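Local atomic coordinates of HTPA Reductase (Selaginella moellendorffii, PDB entry 5U5N), a protein that probably catalyses the NAD(P)H-dependent reduction of 4-hydroxy-tetrahydrodipicolinate to tetrahydrodipicolinate in lysine biosynthesis by the diaminopimelate route. Residues P6-D11 / L34-P39; V20-V25 / V46-V51; G149-Y154 / R181-D186; T155-E160 / T219-S224. One frame throughout, in Å; residues are numbered along the deposited sequence.

Contact 1 of 4, residues P6-D11 / L34-P39; sequences PVMVND and LSLTGP. With NAD (nicotinamide-adenine-dinucleotide), chain C.
S35 OG gives V9 O a short bond of 2.6 Å in the carbonyl plane and, like every direct hydrogen bond between the near-parallel strands 7-10 and 34-37 (axes 22° apart), it uses a side chain; a water fills in for the backbone. In the other direction, N10 OD1 takes the backbone N of L36 at 3.1 Å, the donor sitting 53° out of the amide's carbonyl plane. The water accepts from V9 N and donates to L34 O. The extended M8 chain passes L34 O and brings CE to 4.0 Å from L36 CD1. In this Rossmann-type nucleotide-binding domain, the ends of the two strands form the seat for the adenosine half of NAD. A cis peptide precedes D11. Its OD2 accepts from T37 OG1 (2.7 Å), which comes from above the carboxylate plane, and from the ribose O3B of NAD at 2.9 Å; the bond from O2B is weak. With CG anti to the backbone N (chi1 177°), the D11 carboxylate lies alongside the T37 side chain, while OD1 of D11 is hydrogen-bonded to T13 OG1. G38 N makes a weak bond to O2B of NAD.

Contact 2 of 4, residues V20-V25 / V46-V51; sequences VAEAAV and VVIGNV
I48 presses its CG2 methyl against the turn of helix 15-27 that carries A21 and E22, and this is the tight part of the contact. CG2 of I48 lies 3.6 Å from A21 CB and 3.5 Å from the backbone N of E22, so the methyl rests on the peptide between the two residues as much as on side chains. A chi1 of -60° sets CG1 of I48 anti to the carbonyl carbon and leaves CG2 anti to the backbone N, turned to the helix. One turn on, V25 closes the patch by setting CG2 3.8 Å from the same I48 methyl. Toward solvent the packing thins. The exposed E22 crosses I48 at about a right angle, touching it through CG, and its carboxylate extends over the turn, with OE2 4.2 Å from G49 N, too far for a hydrogen bond. V25 CG2 and V51 CG2 are 4.4 Å apart. Residues 48-51 form a type II' turn closed by paired backbone bonds between I48 and V51, with G49 at positive phi. A21 also packs on V9, and I48 on L31. The arrangement is a β-hairpin, strands 44-48 and 51-57, laid against the first helix of the Rossmann-type domain.

Contact 3 of 4, residues G149-Y154 / R181-D186; sequences GAFSGY and RKLGLD
K182, at the end of helix 171-182, meets G149 through its backbone: K182 O accepts the N-H of G149 at 3.0 Å, on a lone pair and nearly straight (166°). L183 follows and makes the larger contact. Its carbonyl oxygen points into the type I turn of 149-152 and takes the N-H of F151 at 2.7 Å in the carbonyl plane; the amides of A150 and S152 are near but poorly angled for bonding. CG of L183 and CG of F151 both stand anti to their carbonyl carbons (chi1 -70° and -67°), in keeping with side chains that lie alongside each other, L183 CB 4.0 Å from F151 CD1. L183 CD2 touches A150 CB at 4.1 Å. The chain then leaves the helix at G184, whose positive phi and two bonds back into the last turn make a Schellman motif. G184 faces the first segment, its CA 4.1 Å from that of G149. Beyond this helix end L185 turns back to the loop, and its methyls divide: CD1 rests on F151 CB at 4.0 Å, and CD2 reaches Y154 O at 3.4 Å as well as Y154 CB. Within the loop, F151 CD2 sits over one face of the Y154 ring, offset toward the rim. F151 also stacks edge-to-face with F231, and A150 O accepts from Q132 NE2 of the second subunit.

Contact 4 of 4, residues T155-E160 / T219-S224; sequences TLQVTE and TYKIIS
T155 O takes the backbone N of I223 at 2.9 Å and also a CA-H contact from I222 CA at 3.2 Å. The same pair is joined in return by T155 N to I223 O at 2.7 Å. Two similar pairs follow, Q157 with K221 and T159 with T219. The strands run antiparallel at 167°, with L156-I222 and V158-Y220 as the non-hydrogen-bonded pairs. On the face carrying these four residues, V158 CG1 sits obliquely by the Y220 ring, 3.8 Å from CD2. L156, its CG anti to the backbone N (chi1 177°), brings CD1 to 4.1 Å from I222 CG1. Helix 171-182 packs over this face. On the other face the Q157 side chain reaches across to the neighbouring strand, NE2 coming to 3.4 Å from I223 CD1 and 3.8 Å from K221 CB. T155, T159 and T219 share this face. These strands are the central pair of the four-stranded mixed sheet of the C-terminal domain. Six backbone bonds, in three reciprocal pairs, fix the register, leaving the helix-covered face largely apolar, with the Y220 hydroxyl paired to H235 NE2, and the other mixed, mainly polar, with I223 among threonines, glutamine and lysine.

Overall arrangement
The four contacts fall into two pairs, on opposite sides of the chain's centre. Contacts 1 and 2, centres about 12 Å apart, belong to the N-terminal nucleotide-binding domain; their segments alternate in sequence and share the packing of V9 on A21 and V20, so strand 7-10 and helix 15-27 link them. Contacts 3 and 4 come later in the chain and lie in the C-terminal domain, again about 12 Å apart and alternating, with Y154 and L185 packing on the strands of contact 4. Between the pairs the centres are 40 to 47 Å apart, and none touch. The adenosine end of the NAD site, in contact 1, thus lies far from contact 4 and from contact 3, which, in the loops at the end of that sheet, reaches the second subunit.

Contact 1 of 4, residues P6-D11 / L34-P39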
loop_
_atom_site.group_PDB
_atom_site.type_symbol
_atom_site.label_atom_id
_atom_site.label_comp_id
_atom_site.label_asym_id
_atom_site.label_seq_id
_atom_site.Cartn_x
_atom_site.Cartn_y
_atom_site.Cartn_z
ATOM N N PRO A 6 -31.915 5.637 -11.040
ATOM C CA PRO A 6 -31.554 5.668 -12.458
ATOM C C PRO A 6 -30.552 6.790 -12.762
ATOM O O PRO A 6 -30.471 7.747 -12.026
ATOM C CB PRO A 6 -32.899 5.930 -13.138
ATOM C CG PRO A 6 -33.644 6.756 -12.164
ATOM C CD PRO A 6 -33.255 6.215 -10.816
ATOM N N VAL A 7 -29.760 6.635 -13.811
ATOM C CA VAL A 7 -28.729 7.614 -14.119
ATOM C C VAL A 7 -28.926 8.249 -15.506
ATOM O O VAL A 7 -29.252 7.560 -16.468
ATOM C CB VAL A 7 -27.281 7.067 -14.027
ATOM C CG1 VAL A 7 -26.983 6.697 -12.610
ATOM C CG2 VAL A 7 -27.021 5.873 -14.926
ATOM N N MET A 8 -28.659 9.557 -15.579
ATOM C CA MET A 8 -28.637 10.288 -16.837
ATOM C C MET A 8 -27.196 10.631 -17.053
ATOM O O MET A 8 -26.594 11.329 -16.236
ATOM C CB MET A 8 -29.505 11.547 -16.741
ATOM C CG MET A 8 -29.533 12.440 -17.989
ATOM S SD MET A 8 -30.388 13.980 -17.606
ATOM C CE MET A 8 -30.722 14.651 -19.252
ATOM N N VAL A 9 -26.635 10.152 -18.154
ATOM C CA VAL A 9 -25.244 10.451 -18.501
ATOM C C VAL A 9 -25.195 11.544 -19.549
ATOM O O VAL A 9 -25.622 11.318 -20.669
ATOM C CB VAL A 9 -24.509 9.190 -19.024
ATOM C CG1 VAL A 9 -23.079 9.504 -19.358
ATOM C CG2 VAL A 9 -24.621 8.054 -18.018
ATOM N N ASN A 10 -24.674 12.718 -19.150
ATOM C CA ASN A 10 -24.368 13.846 -20.027
ATOM C C ASN A 10 -22.862 13.926 -20.157
ATOM O O ASN A 10 -22.194 14.228 -19.163
ATOM C CB ASN A 10 -24.933 15.131 -19.420
ATOM C CG ASN A 10 -26.411 15.003 -19.113
ATOM O OD1 ASN A 10 -27.122 14.288 -19.806
ATOM N ND2 ASN A 10 -26.886 15.702 -18.119
ATOM N N ASP A 11 -22.260 13.638 -21.310
ATOM C CA ASP A 11 -22.840 13.449 -22.633
ATOM C C ASP A 11 -22.567 12.013 -23.020
ATOM O O ASP A 11 -21.417 11.630 -23.107
ATOM C CB ASP A 11 -22.085 14.414 -23.575
ATOM C CG ASP A 11 -22.494 14.316 -25.044
ATOM O OD1 ASP A 11 -23.370 13.513 -25.441
ATOM O OD2 ASP A 11 -21.904 15.087 -25.846
ATOM N N LEU A 34 -32.471 9.746 -22.094
ATOM C CA LEU A 34 -32.236 11.128 -22.526
ATOM C C LEU A 34 -30.858 11.551 -22.099
ATOM O O LEU A 34 -30.395 11.155 -21.055
ATOM C CB LEU A 34 -33.272 12.068 -21.921
ATOM C CG LEU A 34 -34.679 11.909 -22.481
ATOM C CD1 LEU A 34 -35.719 12.329 -21.488
ATOM C CD2 LEU A 34 -34.832 12.725 -23.730
ATOM N N SER A 35 -30.193 12.320 -22.941
ATOM C CA SER A 35 -28.878 12.855 -22.676
ATOM C C SER A 35 -28.783 14.264 -23.258
ATOM O O SER A 35 -29.588 14.656 -24.123
ATOM C CB SER A 35 -27.822 11.937 -23.298
ATOM O OG SER A 35 -26.503 12.310 -22.894
ATOM N N LEU A 36 -27.832 15.035 -22.751
ATOM C CA LEU A 36 -27.580 16.397 -23.204
ATOM C C LEU A 36 -26.197 16.401 -23.811
ATOM O O LEU A 36 -25.247 15.831 -23.227
ATOM C CB LEU A 36 -27.692 17.365 -22.033
ATOM C CG LEU A 36 -29.132 17.574 -21.579
ATOM C CD1 LEU A 36 -29.216 18.247 -20.237
ATOM C CD2 LEU A 36 -29.899 18.427 -22.593
ATOM N N THR A 37 -26.085 16.963 -25.008
ATOM C CA THR A 37 -24.815 17.046 -25.718
ATOM C C THR A 37 -24.453 18.520 -25.797
ATOM O O THR A 37 -25.232 19.381 -25.355
ATOM C CB THR A 37 -24.836 16.309 -27.090
ATOM O OG1 THR A 37 -23.514 16.264 -27.634
ATOM C CG2 THR A 37 -25.793 16.961 -28.103
ATOM N N GLY A 38 -23.260 18.805 -26.312
ATOM C CA GLY A 38 -22.665 20.136 -26.143
ATOM C C GLY A 38 -23.101 21.132 -27.176
ATOM O O GLY A 38 -23.725 20.756 -28.170
ATOM N N PRO A 39 -22.738 22.410 -26.972
ATOM C CA PRO A 39 -23.217 23.422 -27.918
ATOM C C PRO A 39 -22.534 23.127 -29.253
ATOM O O PRO A 39 -21.388 22.637 -29.274
ATOM C CB PRO A 39 -22.759 24.739 -27.291
ATOM C CG PRO A 39 -21.556 24.371 -26.446
ATOM C CD PRO A 39 -21.654 22.920 -26.111
HETATM P PA NAD C . -15.130 14.234 -25.303
HETATM O O1A NAD C . -14.577 15.463 -26.002
HETATM O O2A NAD C . -15.019 12.855 -25.923
HETATM O O5B NAD C . -16.670 14.445 -24.959
HETATM C C5B NAD C . -17.141 15.514 -24.161
HETATM C C4B NAD C . -18.563 15.788 -24.634
HETATM O O4B NAD C . -19.198 16.785 -23.834
HETATM C C3B NAD C . -18.631 16.265 -26.085
HETATM O O3B NAD C . -19.189 15.218 -26.901
HETATM C C2B NAD C . -19.455 17.561 -26.038
HETATM O O2B NAD C . -20.341 17.693 -27.174
HETATM C C1B NAD C . -20.142 17.473 -24.661
HETATM N N9A NAD C . -20.565 18.736 -23.997
HETATM C C8A NAD C . -19.918 19.920 -23.998
HETATM N N7A NAD C . -20.604 20.839 -23.280
HETATM C C5A NAD C . -21.706 20.244 -22.791
HETATM C C6A NAD C . -22.864 20.653 -21.966
HETATM N N6A NAD C . -22.969 21.914 -21.495
HETATM N N1A NAD C . -23.812 19.733 -21.679
HETATM C C2A NAD C . -23.738 18.467 -22.143
HETATM N N3A NAD C . -22.711 18.031 -22.913
HETATM C C4A NAD C . -21.681 18.856 -23.261
HETATM O O3 NAD C . -14.506 14.246 -23.812
HETATM P PN NAD C . -14.143 12.907 -22.970
HETATM O O1N NAD C . -12.977 12.276 -23.695
HETATM O O2N NAD C . -15.408 12.105 -22.728
HETATM O O5D NAD C . -13.735 13.590 -21.566
HETATM C C5D NAD C . -14.696 14.377 -20.871
HETATM C C4D NAD C . -14.136 15.026 -19.612
HETATM O O4D NAD C . -13.933 14.018 -18.615
HETATM C C3D NAD C . -12.788 15.733 -19.815
HETATM O O3D NAD C . -12.740 16.983 -19.105
HETATM C C2D NAD C . -11.779 14.758 -19.240
HETATM O O2D NAD C . -10.625 15.389 -18.682
HETATM C C1D NAD C . -12.585 14.095 -18.131
HETATM N N1N NAD C . -12.078 12.789 -17.661
HETATM C C2N NAD C . -12.069 12.606 -16.328
HETATM C C3N NAD C . -11.632 11.419 -15.746
HETATM C C7N NAD C . -11.623 11.257 -14.237
HETATM O O7N NAD C . -10.825 10.478 -13.741
HETATM N N7N NAD C . -12.450 11.952 -13.439
HETATM C C4N NAD C . -11.188 10.404 -16.595
HETATM C C5N NAD C . -11.197 10.598 -17.975
HETATM C C6N NAD C . -11.651 11.811 -18.492
HETATM O O HOH W 1 -28.629 9.167 -20.081
#

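Contact 2 of 4, residues V20-V25 / V46-V51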
loop_
_atom_site.group_PDB
_atom_site.type_symbol
_atom_site.label_atom_id
_atom_site.label_comp_id
_atom_site.label_asym_id
_atom_site.label_seq_id
_atom_site.Cartn_x
_atom_site.Cartn_y
_atom_site.Cartn_z
ATOM N N VAL A 20 -19.072 5.281 -19.674
ATOM C CA VAL A 20 -19.827 5.240 -18.420
ATOM C C VAL A 20 -21.230 4.659 -18.615
ATOM O O VAL A 20 -21.717 3.859 -17.785
ATOM C CB VAL A 20 -19.945 6.637 -17.774
ATOM C CG1 VAL A 20 -20.975 6.678 -16.629
ATOM C CG2 VAL A 20 -18.584 7.083 -17.255
ATOM N N ALA A 21 -21.880 5.085 -19.691
ATOM C CA ALA A 21 -23.249 4.643 -19.953
ATOM C C ALA A 21 -23.289 3.145 -20.253
ATOM O O ALA A 21 -24.156 2.436 -19.790
ATOM C CB ALA A 21 -23.866 5.441 -21.107
ATOM N N GLU A 22 -22.342 2.689 -21.050
ATOM C CA GLU A 22 -22.238 1.272 -21.399
ATOM C C GLU A 22 -21.942 0.393 -20.208
ATOM O O GLU A 22 -22.498 -0.701 -20.101
ATOM C CB GLU A 22 -21.183 1.061 -22.471
ATOM C CG GLU A 22 -21.689 1.640 -23.768
ATOM C CD GLU A 22 -21.066 1.021 -24.973
ATOM O OE1 GLU A 22 -20.056 1.613 -25.426
ATOM O OE2 GLU A 22 -21.573 -0.050 -25.428
ATOM N N ALA A 23 -21.088 0.893 -19.326
ATOM C CA ALA A 23 -20.761 0.207 -18.087
ATOM C C ALA A 23 -21.926 0.242 -17.120
ATOM O O ALA A 23 -22.148 -0.755 -16.408
ATOM C CB ALA A 23 -19.537 0.821 -17.454
ATOM N N ALA A 24 -22.676 1.350 -17.089
ATOM C CA ALA A 24 -23.863 1.438 -16.233
ATOM C C ALA A 24 -24.898 0.394 -16.653
ATOM O O ALA A 24 -25.461 -0.293 -15.813
ATOM C CB ALA A 24 -24.457 2.866 -16.238
ATOM N N VAL A 25 -25.123 0.294 -17.960
ATOM C CA VAL A 25 -26.116 -0.625 -18.566
ATOM C C VAL A 25 -25.731 -2.092 -18.280
ATOM O O VAL A 25 -26.536 -2.842 -17.786
ATOM C CB VAL A 25 -26.264 -0.353 -20.090
ATOM C CG1 VAL A 25 -26.875 -1.502 -20.837
ATOM C CG2 VAL A 25 -27.107 0.888 -20.302
ATOM N N VAL A 46 -28.848 7.469 -30.057
ATOM C CA VAL A 46 -27.720 6.524 -29.966
ATOM C C VAL A 46 -28.155 5.259 -29.239
ATOM O O VAL A 46 -29.064 5.301 -28.403
ATOM C CB VAL A 46 -26.489 7.140 -29.271
ATOM C CG1 VAL A 46 -26.004 8.375 -30.008
ATOM C CG2 VAL A 46 -26.745 7.504 -27.824
ATOM N N VAL A 47 -27.500 4.135 -29.544
ATOM C CA VAL A 47 -27.760 2.876 -28.843
ATOM C C VAL A 47 -26.659 2.624 -27.808
ATOM O O VAL A 47 -25.504 2.538 -28.168
ATOM C CB VAL A 47 -27.840 1.676 -29.810
ATOM C CG1 VAL A 47 -28.491 0.495 -29.097
ATOM C CG2 VAL A 47 -28.630 2.031 -31.069
ATOM N N ILE A 48 -27.031 2.543 -26.533
ATOM C CA ILE A 48 -26.114 2.164 -25.429
ATOM C C ILE A 48 -26.573 0.806 -24.918
ATOM O O ILE A 48 -27.597 0.703 -24.261
ATOM C CB ILE A 48 -26.122 3.182 -24.259
ATOM C CG1 ILE A 48 -25.696 4.592 -24.712
ATOM C CG2 ILE A 48 -25.220 2.732 -23.085
ATOM C CD1 ILE A 48 -24.420 4.627 -25.527
ATOM N N GLY A 49 -25.811 -0.241 -25.223
ATOM C CA GLY A 49 -26.274 -1.607 -24.982
ATOM C C GLY A 49 -27.469 -1.864 -25.881
ATOM O O GLY A 49 -27.358 -1.715 -27.100
ATOM N N ASN A 50 -28.607 -2.194 -25.280
ATOM C CA ASN A 50 -29.895 -2.295 -25.996
ATOM C C ASN A 50 -30.842 -1.167 -25.599
ATOM O O ASN A 50 -32.070 -1.304 -25.713
ATOM C CB ASN A 50 -30.568 -3.647 -25.741
ATOM C CG ASN A 50 -30.055 -4.736 -26.664
ATOM O OD1 ASN A 50 -29.681 -4.483 -27.818
ATOM N ND2 ASN A 50 -30.058 -5.977 -26.164
ATOM N N VAL A 51 -30.287 -0.041 -25.157
ATOM C CA VAL A 51 -31.080 1.125 -24.743
ATOM C C VAL A 51 -30.837 2.253 -25.737
ATOM O O VAL A 51 -29.706 2.638 -25.996
ATOM C CB VAL A 51 -30.725 1.591 -23.316
ATOM C CG1 VAL A 51 -31.505 2.848 -22.918
ATOM C CG2 VAL A 51 -30.940 0.444 -22.331
#

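Contact 3 of 4, residues G149-Y154 / R181-D186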
loop_
_atom_site.group_PDB
_atom_site.type_symbol
_atom_site.label_atom_id
_atom_site.label_comp_id
_atom_site.label_asym_id
_atom_site.label_seq_id
_atom_site.Cartn_x
_atom_site.Cartn_y
_atom_site.Cartn_z
ATOM N N GLY A 149 10.138 9.161 7.720
ATOM C CA GLY A 149 11.487 8.681 7.480
ATOM C C GLY A 149 11.721 7.192 7.354
ATOM O O GLY A 149 12.876 6.780 7.358
ATOM N N ALA A 150 10.687 6.363 7.214
ATOM C CA ALA A 150 10.873 4.895 7.209
ATOM C C ALA A 150 11.818 4.357 6.138
ATOM O O ALA A 150 12.460 3.312 6.349
ATOM C CB ALA A 150 9.541 4.145 7.157
ATOM N N PHE A 151 11.918 5.058 5.012
ATOM C CA PHE A 151 12.849 4.699 3.943
ATOM C C PHE A 151 14.021 5.689 3.839
ATOM O O PHE A 151 14.701 5.783 2.809
ATOM C CB PHE A 151 12.092 4.613 2.629
ATOM C CG PHE A 151 11.104 3.484 2.569
ATOM C CD1 PHE A 151 9.864 3.578 3.185
ATOM C CD2 PHE A 151 11.412 2.328 1.878
ATOM C CE1 PHE A 151 8.971 2.531 3.131
ATOM C CE2 PHE A 151 10.510 1.293 1.785
ATOM C CZ PHE A 151 9.293 1.389 2.421
ATOM N N SER A 152 14.290 6.409 4.923
ATOM C CA SER A 152 15.388 7.375 4.968
ATOM C C SER A 152 16.683 6.692 4.510
ATOM O O SER A 152 16.992 5.595 4.948
ATOM C CB SER A 152 15.563 7.861 6.400
ATOM O OG SER A 152 16.406 8.951 6.461
ATOM N N GLY A 153 17.384 7.300 3.558
ATOM C CA GLY A 153 18.602 6.712 2.970
ATOM C C GLY A 153 18.381 5.980 1.657
ATOM O O GLY A 153 19.323 5.796 0.892
ATOM N N TYR A 154 17.153 5.536 1.390
ATOM C CA TYR A 154 16.835 4.780 0.173
ATOM C C TYR A 154 16.861 5.708 -1.022
ATOM O O TYR A 154 16.778 6.916 -0.855
ATOM C CB TYR A 154 15.469 4.093 0.270
ATOM C CG TYR A 154 15.475 2.791 1.050
ATOM C CD1 TYR A 154 16.030 2.705 2.331
ATOM C CD2 TYR A 154 14.913 1.627 0.504
ATOM C CE1 TYR A 154 16.032 1.480 3.045
ATOM C CE2 TYR A 154 14.913 0.425 1.201
ATOM C CZ TYR A 154 15.469 0.357 2.474
ATOM O OH TYR A 154 15.470 -0.853 3.162
ATOM N N ARG A 181 8.326 11.398 -0.099
ATOM C CA ARG A 181 9.153 12.366 0.601
ATOM C C ARG A 181 8.963 12.331 2.104
ATOM O O ARG A 181 9.934 12.510 2.842
ATOM C CB ARG A 181 8.895 13.809 0.124
ATOM C CG ARG A 181 9.443 14.069 -1.251
ATOM C CD ARG A 181 9.561 15.558 -1.581
ATOM N NE ARG A 181 9.738 15.652 -3.030
ATOM C CZ ARG A 181 8.800 15.980 -3.909
ATOM N NH1 ARG A 181 7.563 16.328 -3.509
ATOM N NH2 ARG A 181 9.122 15.979 -5.205
ATOM N N LYS A 182 7.740 12.137 2.571
ATOM C CA LYS A 182 7.510 12.013 3.995
ATOM C C LYS A 182 8.125 10.728 4.567
ATOM O O LYS A 182 8.404 10.671 5.745
ATOM C CB LYS A 182 6.029 12.076 4.314
ATOM C CG LYS A 182 5.441 13.413 3.977
ATOM C CD LYS A 182 4.127 13.640 4.693
ATOM C CE LYS A 182 3.493 14.946 4.196
ATOM N NZ LYS A 182 2.642 15.627 5.217
ATOM N N LEU A 183 8.310 9.724 3.712
ATOM C CA LEU A 183 8.990 8.485 4.064
ATOM C C LEU A 183 10.527 8.604 3.993
ATOM O O LEU A 183 11.267 7.611 4.261
ATOM C CB LEU A 183 8.462 7.353 3.179
ATOM C CG LEU A 183 7.018 6.925 3.473
ATOM C CD1 LEU A 183 6.430 6.151 2.289
ATOM C CD2 LEU A 183 6.939 6.110 4.753
ATOM N N GLY A 184 11.005 9.815 3.667
ATOM C CA GLY A 184 12.406 10.168 3.752
ATOM C C GLY A 184 13.135 10.082 2.429
ATOM O O GLY A 184 14.360 10.151 2.419
ATOM N N LEU A 185 12.412 9.931 1.314
ATOM C CA LEU A 185 13.040 9.952 -0.009
ATOM C C LEU A 185 13.230 11.412 -0.460
ATOM O O LEU A 185 12.440 12.289 -0.131
ATOM C CB LEU A 185 12.245 9.104 -0.987
ATOM C CG LEU A 185 12.334 7.610 -0.521
ATOM C CD1 LEU A 185 11.023 6.869 -0.452
ATOM C CD2 LEU A 185 13.372 6.841 -1.324
ATOM N N ASP A 186 14.339 11.647 -1.134
ATOM C CA ASP A 186 14.807 13.000 -1.464
ATOM C C ASP A 186 14.828 12.907 -2.964
ATOM O O ASP A 186 15.588 12.133 -3.530
ATOM C CB ASP A 186 16.203 13.288 -0.841
ATOM C CG ASP A 186 16.188 13.156 0.724
ATOM O OD1 ASP A 186 15.276 13.773 1.297
ATOM O OD2 ASP A 186 16.957 12.355 1.368
#

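Contact 4 of 4, residues T155-E160 / T219-S224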
loop_
_atom_site.group_PDB
_atom_site.type_symbol
_atom_site.label_atom_id
_atom_site.label_comp_id
_atom_site.label_asym_id
_atom_site.label_seq_id
_atom_site.Cartn_x
_atom_site.Cartn_y
_atom_site.Cartn_z
ATOM N N THR A 155 17.009 5.128 -2.211
ATOM C CA THR A 155 16.938 5.842 -3.467
ATOM C C THR A 155 15.574 5.592 -4.111
ATOM O O THR A 155 15.057 4.463 -4.055
ATOM C CB THR A 155 18.049 5.369 -4.426
ATOM O OG1 THR A 155 19.293 5.805 -3.922
ATOM C CG2 THR A 155 17.910 6.016 -5.826
ATOM N N LEU A 156 15.030 6.631 -4.750
ATOM C CA LEU A 156 13.773 6.559 -5.476
ATOM C C LEU A 156 13.970 6.841 -6.960
ATOM O O LEU A 156 14.603 7.846 -7.341
ATOM C CB LEU A 156 12.770 7.580 -4.916
ATOM C CG LEU A 156 11.404 7.702 -5.606
ATOM C CD1 LEU A 156 10.644 6.378 -5.558
ATOM C CD2 LEU A 156 10.599 8.813 -4.965
ATOM N N GLN A 157 13.395 5.972 -7.800
ATOM C CA GLN A 157 13.189 6.269 -9.214
ATOM C C GLN A 157 11.707 6.145 -9.482
ATOM O O GLN A 157 11.031 5.243 -8.953
ATOM C CB GLN A 157 13.891 5.284 -10.116
ATOM C CG GLN A 157 15.394 5.209 -9.963
ATOM C CD GLN A 157 15.905 3.829 -10.325
ATOM O OE1 GLN A 157 16.539 3.657 -11.354
ATOM N NE2 GLN A 157 15.561 2.827 -9.516
ATOM N N VAL A 158 11.195 7.031 -10.321
ATOM C CA VAL A 158 9.804 7.028 -10.708
ATOM C C VAL A 158 9.760 7.137 -12.219
ATOM O O VAL A 158 10.401 7.984 -12.808
ATOM C CB VAL A 158 9.023 8.180 -10.077
ATOM C CG1 VAL A 158 7.571 8.098 -10.484
ATOM C CG2 VAL A 158 9.152 8.158 -8.562
ATOM N N THR A 159 9.048 6.193 -12.823
ATOM C CA THR A 159 8.847 6.143 -14.248
ATOM C C THR A 159 7.336 6.124 -14.498
ATOM O O THR A 159 6.556 5.541 -13.711
ATOM C CB THR A 159 9.522 4.897 -14.854
ATOM O OG1 THR A 159 10.900 4.857 -14.499
ATOM C CG2 THR A 159 9.491 4.944 -16.366
ATOM N N GLU A 160 6.927 6.807 -15.561
ATOM C CA GLU A 160 5.535 6.781 -15.964
ATOM C C GLU A 160 5.333 7.045 -17.442
ATOM O O GLU A 160 6.097 7.768 -18.069
ATOM C CB GLU A 160 4.681 7.776 -15.136
ATOM C CG GLU A 160 5.029 9.280 -15.287
ATOM C CD GLU A 160 3.985 10.075 -16.093
ATOM O OE1 GLU A 160 3.924 9.920 -17.345
ATOM O OE2 GLU A 160 3.198 10.851 -15.490
ATOM N N THR A 219 5.425 3.418 -12.396
ATOM C CA THR A 219 6.360 2.522 -11.723
ATOM C C THR A 219 7.176 3.348 -10.727
ATOM O O THR A 219 7.806 4.349 -11.115
ATOM C CB THR A 219 7.346 1.882 -12.719
ATOM O OG1 THR A 219 6.631 1.097 -13.677
ATOM C CG2 THR A 219 8.343 0.956 -11.997
ATOM N N TYR A 220 7.170 2.936 -9.462
ATOM C CA TYR A 220 7.951 3.542 -8.398
ATOM C C TYR A 220 8.931 2.473 -7.878
ATOM O O TYR A 220 8.496 1.368 -7.481
ATOM C CB TYR A 220 7.045 4.005 -7.256
ATOM C CG TYR A 220 5.829 4.794 -7.683
ATOM C CD1 TYR A 220 4.672 4.164 -8.120
ATOM C CD2 TYR A 220 5.837 6.194 -7.657
ATOM C CE1 TYR A 220 3.559 4.901 -8.523
ATOM C CE2 TYR A 220 4.723 6.936 -8.066
ATOM C CZ TYR A 220 3.601 6.278 -8.489
ATOM O OH TYR A 220 2.517 6.998 -8.883
ATOM N N LYS A 221 10.230 2.768 -7.925
ATOM C CA LYS A 221 11.232 1.843 -7.396
ATOM C C LYS A 221 11.996 2.489 -6.259
ATOM O O LYS A 221 12.459 3.616 -6.380
ATOM C CB LYS A 221 12.231 1.426 -8.446
ATOM C CG LYS A 221 11.636 1.145 -9.792
ATOM C CD LYS A 221 12.724 0.600 -10.701
ATOM C CE LYS A 221 12.255 0.427 -12.143
ATOM N NZ LYS A 221 12.958 -0.779 -12.723
ATOM N N ILE A 222 12.144 1.741 -5.173
ATOM C CA ILE A 222 12.754 2.220 -3.948
ATOM C C ILE A 222 13.834 1.205 -3.541
ATOM O O ILE A 222 13.517 0.027 -3.289
ATOM C CB ILE A 222 11.714 2.375 -2.818
ATOM C CG1 ILE A 222 10.405 3.009 -3.306
ATOM C CG2 ILE A 222 12.269 3.246 -1.713
ATOM C CD1 ILE A 222 9.325 3.094 -2.237
ATOM N N ILE A 223 15.093 1.661 -3.483
ATOM C CA ILE A 223 16.244 0.793 -3.303
ATOM C C ILE A 223 17.091 1.251 -2.101
ATOM O O ILE A 223 17.359 2.434 -1.945
ATOM C CB ILE A 223 17.127 0.783 -4.570
ATOM C CG1 ILE A 223 16.331 0.352 -5.793
ATOM C CG2 ILE A 223 18.325 -0.171 -4.399
ATOM C CD1 ILE A 223 16.938 0.855 -7.097
ATOM N N SER A 224 17.512 0.295 -1.267
ATOM C CA SER A 224 18.325 0.604 -0.074
ATOM C C SER A 224 19.728 1.115 -0.437
ATOM O O SER A 224 20.207 0.824 -1.531
ATOM C CB SER A 224 18.483 -0.638 0.794
ATOM O OG SER A 224 19.129 -1.655 0.041
#